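Local structure of possible HxlR family transcriptional factor (Thermoplasma volcanium, 3DF8) at residues L5-G8 / D9-I12; N44-D47 / I48-S51; R63-D66 / L67-G71; L85-K88 / G89-R93. The protein probably binds DNA as a two-chain, winged helix-turn-helix regulator of transcription of the HxlR kind. All coordinates share one frame; numbering follows the deposited sequence. Where two conformers were deposited one is given.

Interaction 1: residues L5-G8 / D9-I12; sequences LRYG and DTEI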
loop_
_atom_site.group_PDB
_atom_site.type_symbol
_atom_site.label_atom_id
_atom_site.label_comp_id
_atom_site.label_asym_id
_atom_site.label_seq_id
_atom_site.Cartn_x
_atom_site.Cartn_y
_atom_site.Cartn_z
ATOM N N LEU A 5 0.394 -4.014 -15.111
ATOM C CA LEU A 5 -0.893 -4.154 -14.420
ATOM C C LEU A 5 -2.051 -3.502 -15.198
ATOM O O LEU A 5 -2.002 -2.329 -15.529
ATOM C CB LEU A 5 -0.822 -3.600 -12.981
ATOM C CG LEU A 5 0.525 -3.837 -12.313
ATOM C CD1 LEU A 5 0.648 -2.971 -11.078
ATOM C CD2 LEU A 5 0.663 -5.325 -12.007
ATOM N N ARG A 6 -3.080 -4.286 -15.483
ATOM C CA ARG A 6 -4.234 -3.806 -16.233
ATOM C C ARG A 6 -4.998 -2.779 -15.396
ATOM O O ARG A 6 -5.348 -3.053 -14.250
ATOM C CB ARG A 6 -5.151 -4.985 -16.571
ATOM C CG ARG A 6 -6.456 -4.603 -17.264
ATOM C CD ARG A 6 -6.191 -3.771 -18.462
ATOM N NE ARG A 6 -5.453 -4.470 -19.518
ATOM C CZ ARG A 6 -5.173 -3.922 -20.700
ATOM N NH1 ARG A 6 -4.485 -4.604 -21.594
ATOM N NH2 ARG A 6 -5.586 -2.688 -20.985
ATOM N N TYR A 7 -5.259 -1.610 -15.984
ATOM C CA TYR A 7 -6.064 -0.589 -15.317
ATOM C C TYR A 7 -6.980 0.033 -16.377
ATOM O O TYR A 7 -6.607 0.999 -17.043
ATOM C CB TYR A 7 -5.168 0.475 -14.665
ATOM C CG TYR A 7 -5.892 1.557 -13.896
ATOM C CD1 TYR A 7 -7.100 1.305 -13.252
ATOM C CD2 TYR A 7 -5.343 2.833 -13.778
ATOM C CE1 TYR A 7 -7.750 2.311 -12.519
ATOM C CE2 TYR A 7 -5.976 3.823 -13.055
ATOM C CZ TYR A 7 -7.176 3.569 -12.433
ATOM O OH TYR A 7 -7.814 4.572 -11.738
ATOM N N GLY A 8 -8.166 -0.553 -16.570
ATOM C CA GLY A 8 -9.047 -0.064 -17.634
ATOM C C GLY A 8 -8.395 -0.316 -18.985
ATOM O O GLY A 8 -7.871 -1.392 -19.241
ATOM N N ASP A 9 -8.386 0.690 -19.844
ATOM C CA ASP A 9 -7.828 0.571 -21.187
ATOM C C ASP A 9 -6.300 0.709 -21.189
ATOM O O ASP A 9 -5.691 0.705 -22.254
ATOM C CB ASP A 9 -8.470 1.637 -22.061
ATOM C CG ASP A 9 -8.214 1.433 -23.569
ATOM O OD1 ASP A 9 -8.216 0.279 -24.081
ATOM O OD2 ASP A 9 -8.042 2.459 -24.245
ATOM N N THR A 10 -5.696 0.868 -20.011
ATOM C CA THR A 10 -4.269 1.169 -19.898
ATOM C C THR A 10 -3.548 0.037 -19.151
ATOM O O THR A 10 -4.191 -0.786 -18.466
ATOM C CB THR A 10 -3.998 2.503 -19.125
ATOM O OG1 THR A 10 -4.174 2.285 -17.709
ATOM C CG2 THR A 10 -4.898 3.646 -19.638
ATOM N N GLU A 11 -2.228 -0.010 -19.284
ATOM C CA GLU A 11 -1.443 -0.855 -18.380
ATOM C C GLU A 11 -0.447 0.002 -17.598
ATOM O O GLU A 11 0.201 0.892 -18.161
ATOM C CB GLU A 11 -0.747 -1.988 -19.137
ATOM C CG GLU A 11 -1.698 -3.011 -19.736
ATOM C CD GLU A 11 -0.961 -4.036 -20.582
ATOM O OE1 GLU A 11 -0.542 -3.673 -21.713
ATOM O OE2 GLU A 11 -0.804 -5.197 -20.131
ATOM N N ILE A 12 -0.345 -0.280 -16.308
ATOM C CA ILE A 12 0.560 0.436 -15.409
ATOM C C ILE A 12 1.826 -0.423 -15.343
ATOM O O ILE A 12 1.734 -1.641 -15.123
ATOM C CB ILE A 12 -0.070 0.570 -13.994
ATOM C CG1 ILE A 12 -1.445 1.279 -14.075
ATOM C CG2 ILE A 12 0.936 1.246 -12.996
ATOM C CD1 ILE A 12 -2.291 1.186 -12.763
#
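Arg-6 meets Glu-11 because its CG stands opposite the backbone N (chi1 175°) and its chain then bends at chi2 and chi3, bringing the guanidinium across the neighbouring strand. There it stacks on the Glu-11 side chain, with Glu-11 CG 3.7 Å from Arg-6 NH1 and over the centre of one guanidinium face. The carboxylate is turned only 6° from that plane. No N-H points at it, and the 4.0 Å between Arg-6 NH1 and Glu-11 OE2 is an attraction of charges alone. The directed bond goes to the turn, from Arg-6 NH2 to Gly-8 O at 3.2 Å. With an alanine here, Glu-11 would probably lose its compensating charge and Gly-8 O the side-chain donor that steadies the turn.

The other face of the hairpin carries Leu-5, Tyr-7, Thr-10 and Ile-12. Ile-12 CD1 presses against Tyr-7 CB at 3.5 Å. Thr-10 OG1 reaches a lone pair of Tyr-7 O at 2.8 Å, while Thr-10 N meets the same oxygen from above the carbonyl plane. Leu-5 and Ile-12 exchange two backbone bonds, and Met-97 of the second subunit covers both side chains. Gly-8 holds a positive phi (65°), which by itself favours glycine. This is a beta hairpin whose two-residue loop, Gly-8 and Asp-9, forms a type II' turn, extended as an arm against the partner subunit.

Interaction 2: residues N44-D47 / I48-S51; sequences NFND and IRSS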
loop_
_atom_site.group_PDB
_atom_site.type_symbol
_atom_site.label_atom_id
_atom_site.label_comp_id
_atom_site.label_asym_id
_atom_site.label_seq_id
_atom_site.Cartn_x
_atom_site.Cartn_y
_atom_site.Cartn_z
ATOM N N ASN A 44 4.712 18.509 14.549
ATOM C CA ASN A 44 6.071 18.201 14.984
ATOM C C ASN A 44 6.215 16.697 15.112
ATOM O O ASN A 44 5.237 15.955 14.883
ATOM C CB ASN A 44 6.428 18.958 16.270
ATOM C CG ASN A 44 5.547 18.587 17.468
ATOM O OD1 ASN A 44 5.057 17.463 17.604
ATOM N ND2 ASN A 44 5.333 19.556 18.341
ATOM N N PHE A 45 7.417 16.240 15.468
ATOM C CA PHE A 45 7.727 14.817 15.449
ATOM C C PHE A 45 6.914 14.061 16.473
ATOM O O PHE A 45 6.393 12.968 16.170
ATOM C CB PHE A 45 9.195 14.654 15.699
ATOM C CG PHE A 45 9.702 13.270 15.529
ATOM C CD1 PHE A 45 10.247 12.854 14.313
ATOM C CD2 PHE A 45 9.732 12.395 16.632
ATOM C CE1 PHE A 45 10.780 11.557 14.174
ATOM C CE2 PHE A 45 10.278 11.107 16.517
ATOM C CZ PHE A 45 10.790 10.694 15.279
ATOM N N ASN A 46 6.749 14.664 17.647
ATOM C CA ASN A 46 5.927 14.036 18.698
ATOM C C ASN A 46 4.472 13.898 18.302
ATOM O O ASN A 46 3.843 12.890 18.616
ATOM C CB ASN A 46 5.999 14.776 20.039
ATOM C CG ASN A 46 5.235 14.051 21.125
ATOM O OD1 ASN A 46 5.646 12.982 21.566
ATOM N ND2 ASN A 46 4.122 14.630 21.575
ATOM N N ASP A 47 3.938 14.911 17.611
ATOM C CA ASP A 47 2.528 14.909 17.132
ATOM C C ASP A 47 2.290 13.678 16.233
ATOM O O ASP A 47 1.278 12.969 16.343
ATOM C CB ASP A 47 2.210 16.129 16.241
ATOM C CG ASP A 47 2.107 17.453 16.996
ATOM O OD1 ASP A 47 1.718 17.450 18.209
ATOM O OD2 ASP A 47 2.381 18.512 16.328
ATOM N N ILE A 48 3.225 13.488 15.309
ATOM C CA ILE A 48 3.172 12.394 14.333
ATOM C C ILE A 48 3.280 11.053 15.049
ATOM O O ILE A 48 2.440 10.171 14.863
ATOM C CB ILE A 48 4.281 12.510 13.277
ATOM C CG1 ILE A 48 4.116 13.798 12.474
ATOM C CG2 ILE A 48 4.227 11.348 12.310
ATOM C CD1 ILE A 48 5.459 14.238 11.757
ATOM N N ARG A 49 4.308 10.908 15.886
ATOM C CA ARG A 49 4.543 9.660 16.616
ATOM C C ARG A 49 3.342 9.272 17.494
ATOM O O ARG A 49 2.917 8.110 17.497
ATOM C CB ARG A 49 5.837 9.791 17.445
ATOM C CG ARG A 49 6.206 8.566 18.307
ATOM C CD ARG A 49 7.474 8.818 19.173
ATOM N NE ARG A 49 7.266 9.937 20.095
ATOM C CZ ARG A 49 8.196 10.812 20.485
ATOM N NH1 ARG A 49 7.859 11.780 21.322
ATOM N NH2 ARG A 49 9.456 10.742 20.048
ATOM N N SER A 50 2.759 10.261 18.187
ATOM C CA SER A 50 1.607 10.040 19.060
ATOM C C SER A 50 0.369 9.593 18.312
ATOM O O SER A 50 -0.512 8.948 18.887
ATOM C CB SER A 50 1.273 11.329 19.792
ATOM O OG SER A 50 2.279 11.620 20.736
ATOM N N SER A 51 0.308 9.951 17.029
ATOM C CA SER A 51 -0.834 9.653 16.174
ATOM C C SER A 51 -0.769 8.251 15.560
ATOM O O SER A 51 -1.730 7.799 14.949
ATOM C CB SER A 51 -0.923 10.684 15.053
ATOM O OG SER A 51 -1.120 11.981 15.575
#
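Ile-48 packs its CG1 at 3.4 Å from Asn-44 O, the oxygen that also accepts its backbone N-H, on the close side of the turn. The isoleucine is buried among Val-35 and Leu-36 of helix 29-36, Leu-60 of helix 57-69 and Tyr-83 of strand 81-85. Phe-45 flanks the same side. Arg-49 CG stands anti to the backbone N (chi1 178°) and the chain bends at chi3, turning the guanidinium back toward Phe-45 and Asn-46. Arg-49 NH2, bonded to Ser-57 OG, lies near the plane of the Phe-45 ring at its edge, 3.6 Å from CE2, so this is no cation-pi contact; the two planes are 78° apart.

The solvent side is looser and polar. Asn-46 OD1 lies toward Arg-49 NH1, but too close, and Asn-46 has two conformers, leaving the bond doubtful. Ser-50 grips Asn-46 O, its N and OG (2.9 Å) arriving from opposite faces of the carbonyl.

A capping box closes the first turn: Asp-47 N gives to Asn-44 OD1 at 2.8 Å and Asn-44 N to Asp-47 OD2. The N-H of Asp-47, in the first turn, and of N-cap Asn-44 thus find side-chain acceptors, and the carboxylate probably suits the positive helix end.

Interaction 3: residues R63-D66 / L67-G71; sequences RIKD and LIDSG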
loop_
_atom_site.group_PDB
_atom_site.type_symbol
_atom_site.label_atom_id
_atom_site.label_comp_id
_atom_site.label_asym_id
_atom_site.label_seq_id
_atom_site.Cartn_x
_atom_site.Cartn_y
_atom_site.Cartn_z
ATOM N N ARG A 63 11.749 6.491 8.351
ATOM C CA ARG A 63 10.738 6.625 7.287
ATOM C C ARG A 63 10.571 8.067 6.787
ATOM O O ARG A 63 10.449 8.313 5.574
ATOM C CB ARG A 63 9.357 6.104 7.728
ATOM C CG ARG A 63 9.296 4.643 8.039
ATOM C CD ARG A 63 9.470 3.719 6.853
ATOM N NE ARG A 63 9.063 2.420 7.347
ATOM C CZ ARG A 63 9.909 1.567 7.932
ATOM N NH1 ARG A 63 11.219 1.852 7.986
ATOM N NH2 ARG A 63 9.463 0.426 8.424
ATOM N N ILE A 64 10.647 9.016 7.721
ATOM C CA ILE A 64 10.586 10.427 7.375
ATOM C C ILE A 64 11.768 10.757 6.453
ATOM O O ILE A 64 11.572 11.440 5.454
ATOM C CB ILE A 64 10.537 11.315 8.643
ATOM C CG1 ILE A 64 9.089 11.269 9.184
ATOM C CG2 ILE A 64 10.982 12.768 8.307
ATOM C CD1 ILE A 64 8.834 12.207 10.391
ATOM N N LYS A 65 12.963 10.271 6.763
ATOM C CA LYS A 65 14.116 10.577 5.905
ATOM C C LYS A 65 13.866 10.019 4.494
ATOM O O LYS A 65 14.166 10.693 3.495
ATOM C CB LYS A 65 15.376 9.968 6.476
ATOM C CG LYS A 65 16.562 10.127 5.565
ATOM C CD LYS A 65 17.758 9.385 6.094
ATOM C CE LYS A 65 18.800 9.273 4.986
ATOM N NZ LYS A 65 19.119 10.636 4.477
ATOM N N ASP A 66 13.315 8.805 4.413
ATOM C CA ASP A 66 13.170 8.163 3.107
ATOM C C ASP A 66 12.096 8.950 2.370
ATOM O O ASP A 66 12.169 9.108 1.145
ATOM C CB ASP A 66 12.729 6.700 3.223
ATOM C CG ASP A 66 13.816 5.781 3.725
ATOM O OD1 ASP A 66 15.017 6.126 3.610
ATOM O OD2 ASP A 66 13.415 4.687 4.204
ATOM N N LEU A 67 11.088 9.394 3.124
ATOM C CA LEU A 67 10.006 10.174 2.508
ATOM C C LEU A 67 10.460 11.542 1.994
ATOM O O LEU A 67 9.986 12.011 0.948
ATOM C CB LEU A 67 8.790 10.318 3.447
ATOM C CG LEU A 67 7.938 9.063 3.621
ATOM C CD1 LEU A 67 7.064 9.198 4.930
ATOM C CD2 LEU A 67 7.093 8.667 2.432
ATOM N N ILE A 68 11.344 12.186 2.747
ATOM C CA ILE A 68 11.966 13.456 2.314
ATOM C C ILE A 68 12.816 13.193 1.052
ATOM O O ILE A 68 12.718 13.910 0.053
ATOM C CB ILE A 68 12.820 14.040 3.443
ATOM C CG1 ILE A 68 11.926 14.517 4.595
ATOM C CG2 ILE A 68 13.716 15.195 2.898
ATOM C CD1 ILE A 68 12.726 14.914 5.869
ATOM N N ASP A 69 13.642 12.161 1.098
ATOM C CA ASP A 69 14.496 11.816 -0.050
ATOM C C ASP A 69 13.687 11.529 -1.327
ATOM O O ASP A 69 14.133 11.857 -2.437
ATOM C CB ASP A 69 15.428 10.667 0.320
ATOM C CG ASP A 69 16.502 11.071 1.343
ATOM O OD1 ASP A 69 16.628 12.278 1.680
ATOM O OD2 ASP A 69 17.232 10.175 1.803
ATOM N N SER A 70 12.500 10.943 -1.158
ATOM C CA SER A 70 11.617 10.579 -2.265
ATOM C C SER A 70 10.715 11.725 -2.723
ATOM O O SER A 70 9.950 11.566 -3.676
ATOM C CB SER A 70 10.808 9.330 -1.900
ATOM O OG SER A 70 11.692 8.231 -1.712
ATOM N N GLY A 71 10.832 12.878 -2.046
ATOM C CA GLY A 71 10.105 14.104 -2.420
ATOM C C GLY A 71 8.643 14.140 -2.010
ATOM O O GLY A 71 7.860 14.935 -2.553
HETATM O O HOH W 1 16.573 7.706 1.382
#
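Leu-67 rides on the carbonyl of Arg-63, its CG 3.3 Å from Arg-63 O, while its N-H bonds to the same oxygen. The leucine is buried, enclosed by Leu-23 of helix 21-25, by Thr-29 and Ile-32 of helix 29-36 and by Val-73 of strand 73-77. Next comes Ile-68, one turn after Ile-64. Its CG1 lies opposite the carbonyl carbon (chi1 -69°), which carries CD1 to within 3.7 Å of Ile-64 CG2, and both side chains rest on Arg-75 of strand 73-77.

Asp-69 turns to the outer surface. Lys-65 stretches out as far as CE and bends only at its last torsion, setting NZ 3.3 Å from Asp-69 OD2 in a salt bridge whose hydrogen bond is weak. The same OD2 accepts a hydrogen bond from a water at 2.6 Å, and that water also donates to Asp-66 OD1 at 3.1 Å; between two like-charged carboxylates it probably eases their repulsion.

Ser-70 ends the run of helical bonds, its N reaching Asp-66 O at 3.0 Å. Its OG approaches that oxygen too, but the side chain was deposited in two conformers and this bond stays doubtful. At Gly-71, positive phi (78°) and bonds back into the last turn, among them its N to Ile-68 O, make a Schellman motif that ends helix 57-69, probably the recognition helix of the helix-turn-helix, just before the first wing strand.

Interaction 4: residues L85-K88 / G89-R93; sequences LTEK and GMNVR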
loop_
_atom_site.group_PDB
_atom_site.type_symbol
_atom_site.label_atom_id
_atom_site.label_comp_id
_atom_site.label_asym_id
_atom_site.label_seq_id
_atom_site.Cartn_x
_atom_site.Cartn_y
_atom_site.Cartn_z
ATOM N N LEU A 85 3.348 17.133 4.044
ATOM C CA LEU A 85 3.419 16.511 2.726
ATOM C C LEU A 85 3.734 17.580 1.665
ATOM O O LEU A 85 3.232 18.732 1.709
ATOM C CB LEU A 85 2.067 15.883 2.418
ATOM C CG LEU A 85 1.712 14.684 3.300
ATOM C CD1 LEU A 85 0.297 14.306 2.937
ATOM C CD2 LEU A 85 2.679 13.512 3.053
ATOM N N THR A 86 4.544 17.191 0.688
ATOM C CA THR A 86 4.701 17.981 -0.528
ATOM C C THR A 86 3.481 17.782 -1.433
ATOM O O THR A 86 2.588 16.960 -1.135
ATOM C CB THR A 86 5.944 17.501 -1.297
ATOM O OG1 THR A 86 5.710 16.153 -1.714
ATOM C CG2 THR A 86 7.226 17.626 -0.444
ATOM N N GLU A 87 3.414 18.521 -2.546
ATOM C CA GLU A 87 2.358 18.288 -3.545
ATOM C C GLU A 87 2.319 16.822 -3.952
ATOM O O GLU A 87 1.247 16.218 -4.002
ATOM C CB GLU A 87 2.573 19.159 -4.789
ATOM C CG GLU A 87 1.510 18.927 -5.836
ATOM C CD GLU A 87 1.385 20.058 -6.834
ATOM O OE1 GLU A 87 2.217 21.001 -6.815
ATOM O OE2 GLU A 87 0.438 19.994 -7.646
ATOM N N LYS A 88 3.486 16.235 -4.210
ATOM C CA LYS A 88 3.523 14.776 -4.538
ATOM C C LYS A 88 3.012 13.896 -3.392
ATOM O O LYS A 88 2.250 12.945 -3.643
ATOM C CB LYS A 88 4.909 14.315 -4.977
ATOM C CG LYS A 88 5.367 14.897 -6.338
ATOM C CD LYS A 88 6.795 14.516 -6.577
ATOM C CE LYS A 88 7.256 14.996 -7.956
ATOM N NZ LYS A 88 8.743 14.804 -8.115
ATOM N N GLY A 89 3.407 14.204 -2.156
ATOM C CA GLY A 89 2.966 13.404 -0.993
ATOM C C GLY A 89 1.451 13.490 -0.839
ATOM O O GLY A 89 0.781 12.473 -0.523
HETATM N N MSE A 90 0.907 14.681 -1.071
HETATM C CA MSE A 90 -0.557 14.855 -0.979
HETATM C C MSE A 90 -1.295 14.073 -2.096
HETATM O O MSE A 90 -2.354 13.461 -1.862
HETATM C CB MSE A 90 -0.962 16.337 -1.014
HETATM C CG MSE A 90 -2.481 16.525 -0.786
HETATM SE SE MSE A 90 -3.119 15.863 0.982
HETATM C CE MSE A 90 -2.120 17.089 2.082
ATOM N N ASN A 91 -0.709 14.031 -3.283
ATOM C CA ASN A 91 -1.234 13.162 -4.342
ATOM C C ASN A 91 -1.235 11.686 -3.952
ATOM O O ASN A 91 -2.208 10.962 -4.183
ATOM C CB ASN A 91 -0.435 13.354 -5.629
ATOM C CG ASN A 91 -0.655 14.716 -6.247
ATOM O OD1 ASN A 91 -1.697 15.349 -6.041
ATOM N ND2 ASN A 91 0.320 15.180 -7.001
ATOM N N VAL A 92 -0.134 11.210 -3.396
ATOM C CA VAL A 92 -0.141 9.851 -2.845
ATOM C C VAL A 92 -1.265 9.666 -1.800
ATOM O O VAL A 92 -1.967 8.670 -1.825
ATOM C CB VAL A 92 1.241 9.520 -2.218
ATOM C CG1 VAL A 92 1.227 8.132 -1.454
ATOM C CG2 VAL A 92 2.359 9.539 -3.329
ATOM N N ARG A 93 -1.426 10.637 -0.906
ATOM C CA ARG A 93 -2.368 10.463 0.199
ATOM C C ARG A 93 -3.734 10.359 -0.408
ATOM O O ARG A 93 -4.558 9.538 0.005
ATOM C CB ARG A 93 -2.322 11.629 1.159
ATOM C CG ARG A 93 -3.182 11.349 2.406
ATOM C CD ARG A 93 -3.181 12.529 3.316
ATOM N NE ARG A 93 -3.798 12.278 4.613
ATOM C CZ ARG A 93 -5.106 12.311 4.873
ATOM N NH1 ARG A 93 -5.547 12.038 6.109
ATOM N NH2 ARG A 93 -5.975 12.624 3.911
HETATM O O HOH W 2 0.915 17.585 -8.813
#
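Thr-86 OG1 accepts from Gly-89 N at 3.0 Å, a nearly straight bond (162°), and also bonds Gly-71 O; its carbonyl O takes Met-90 N at 2.8 Å. Because chi1 (64°) places OG1 between the backbone N and the carbonyl carbon, the hydroxyl faces the opening turn. One hydroxyl thus accepts from the helix and ties to the loop after helix 57-69. A valine in its place would probably leave Gly-89 N without its cap and Gly-71 O without that partner.

The next turn out is joined by water. Glu-87 and Asn-91 lie side by side, and a water donates to Glu-87 OE2 at 2.7 Å while accepting from Asn-91 ND2 at 3.1 Å. That ND2 also holds Tyr-102 OH of the second subunit.

Thr-86 is thus the N-cap of helix 87-108, at the point where the second wing strand, 81-85, of the winged helix fold passes into the long C-terminal helix. Inside this corner the packing falls to Leu-85. Its CD1 meets Met-90 CE, on a selenomethionine, at 3.8 Å and Arg-93 CD at 3.9 Å, crossing both side chains at about a right angle. Its CD2 lies over Gly-89, 4.1 Å from CA, where a CB would collide with it. Beyond the leucine, Arg-93 runs out extended to NE, which bonds to Ser-34 O, while NH1 bonds to Arg-6 O of the second subunit.

Interactions 2, 3 and 4 belong to the winged helix body, whereas interaction 1 sits on an outlying hairpin, its centre about 23 Å from that of the chain. Interaction 2 lies at the surface; the others are partly buried. Strand pairing and a guanidinium-carboxylate stack hold interaction 1, a capping box interaction 2, while 3 and 4 are a helix end and a helix start that meet. Ile-48 and Phe-45 touch Ile-64 of interaction 3, joining helices 45-50 and 57-69. Interaction 3 has Leu-67 buried and interaction 4 Gly-89, and in each a water joins polar side chains on the outer side; a salt bridge appears only in interaction 3. Interactions 1 and 4 both touch the second subunit.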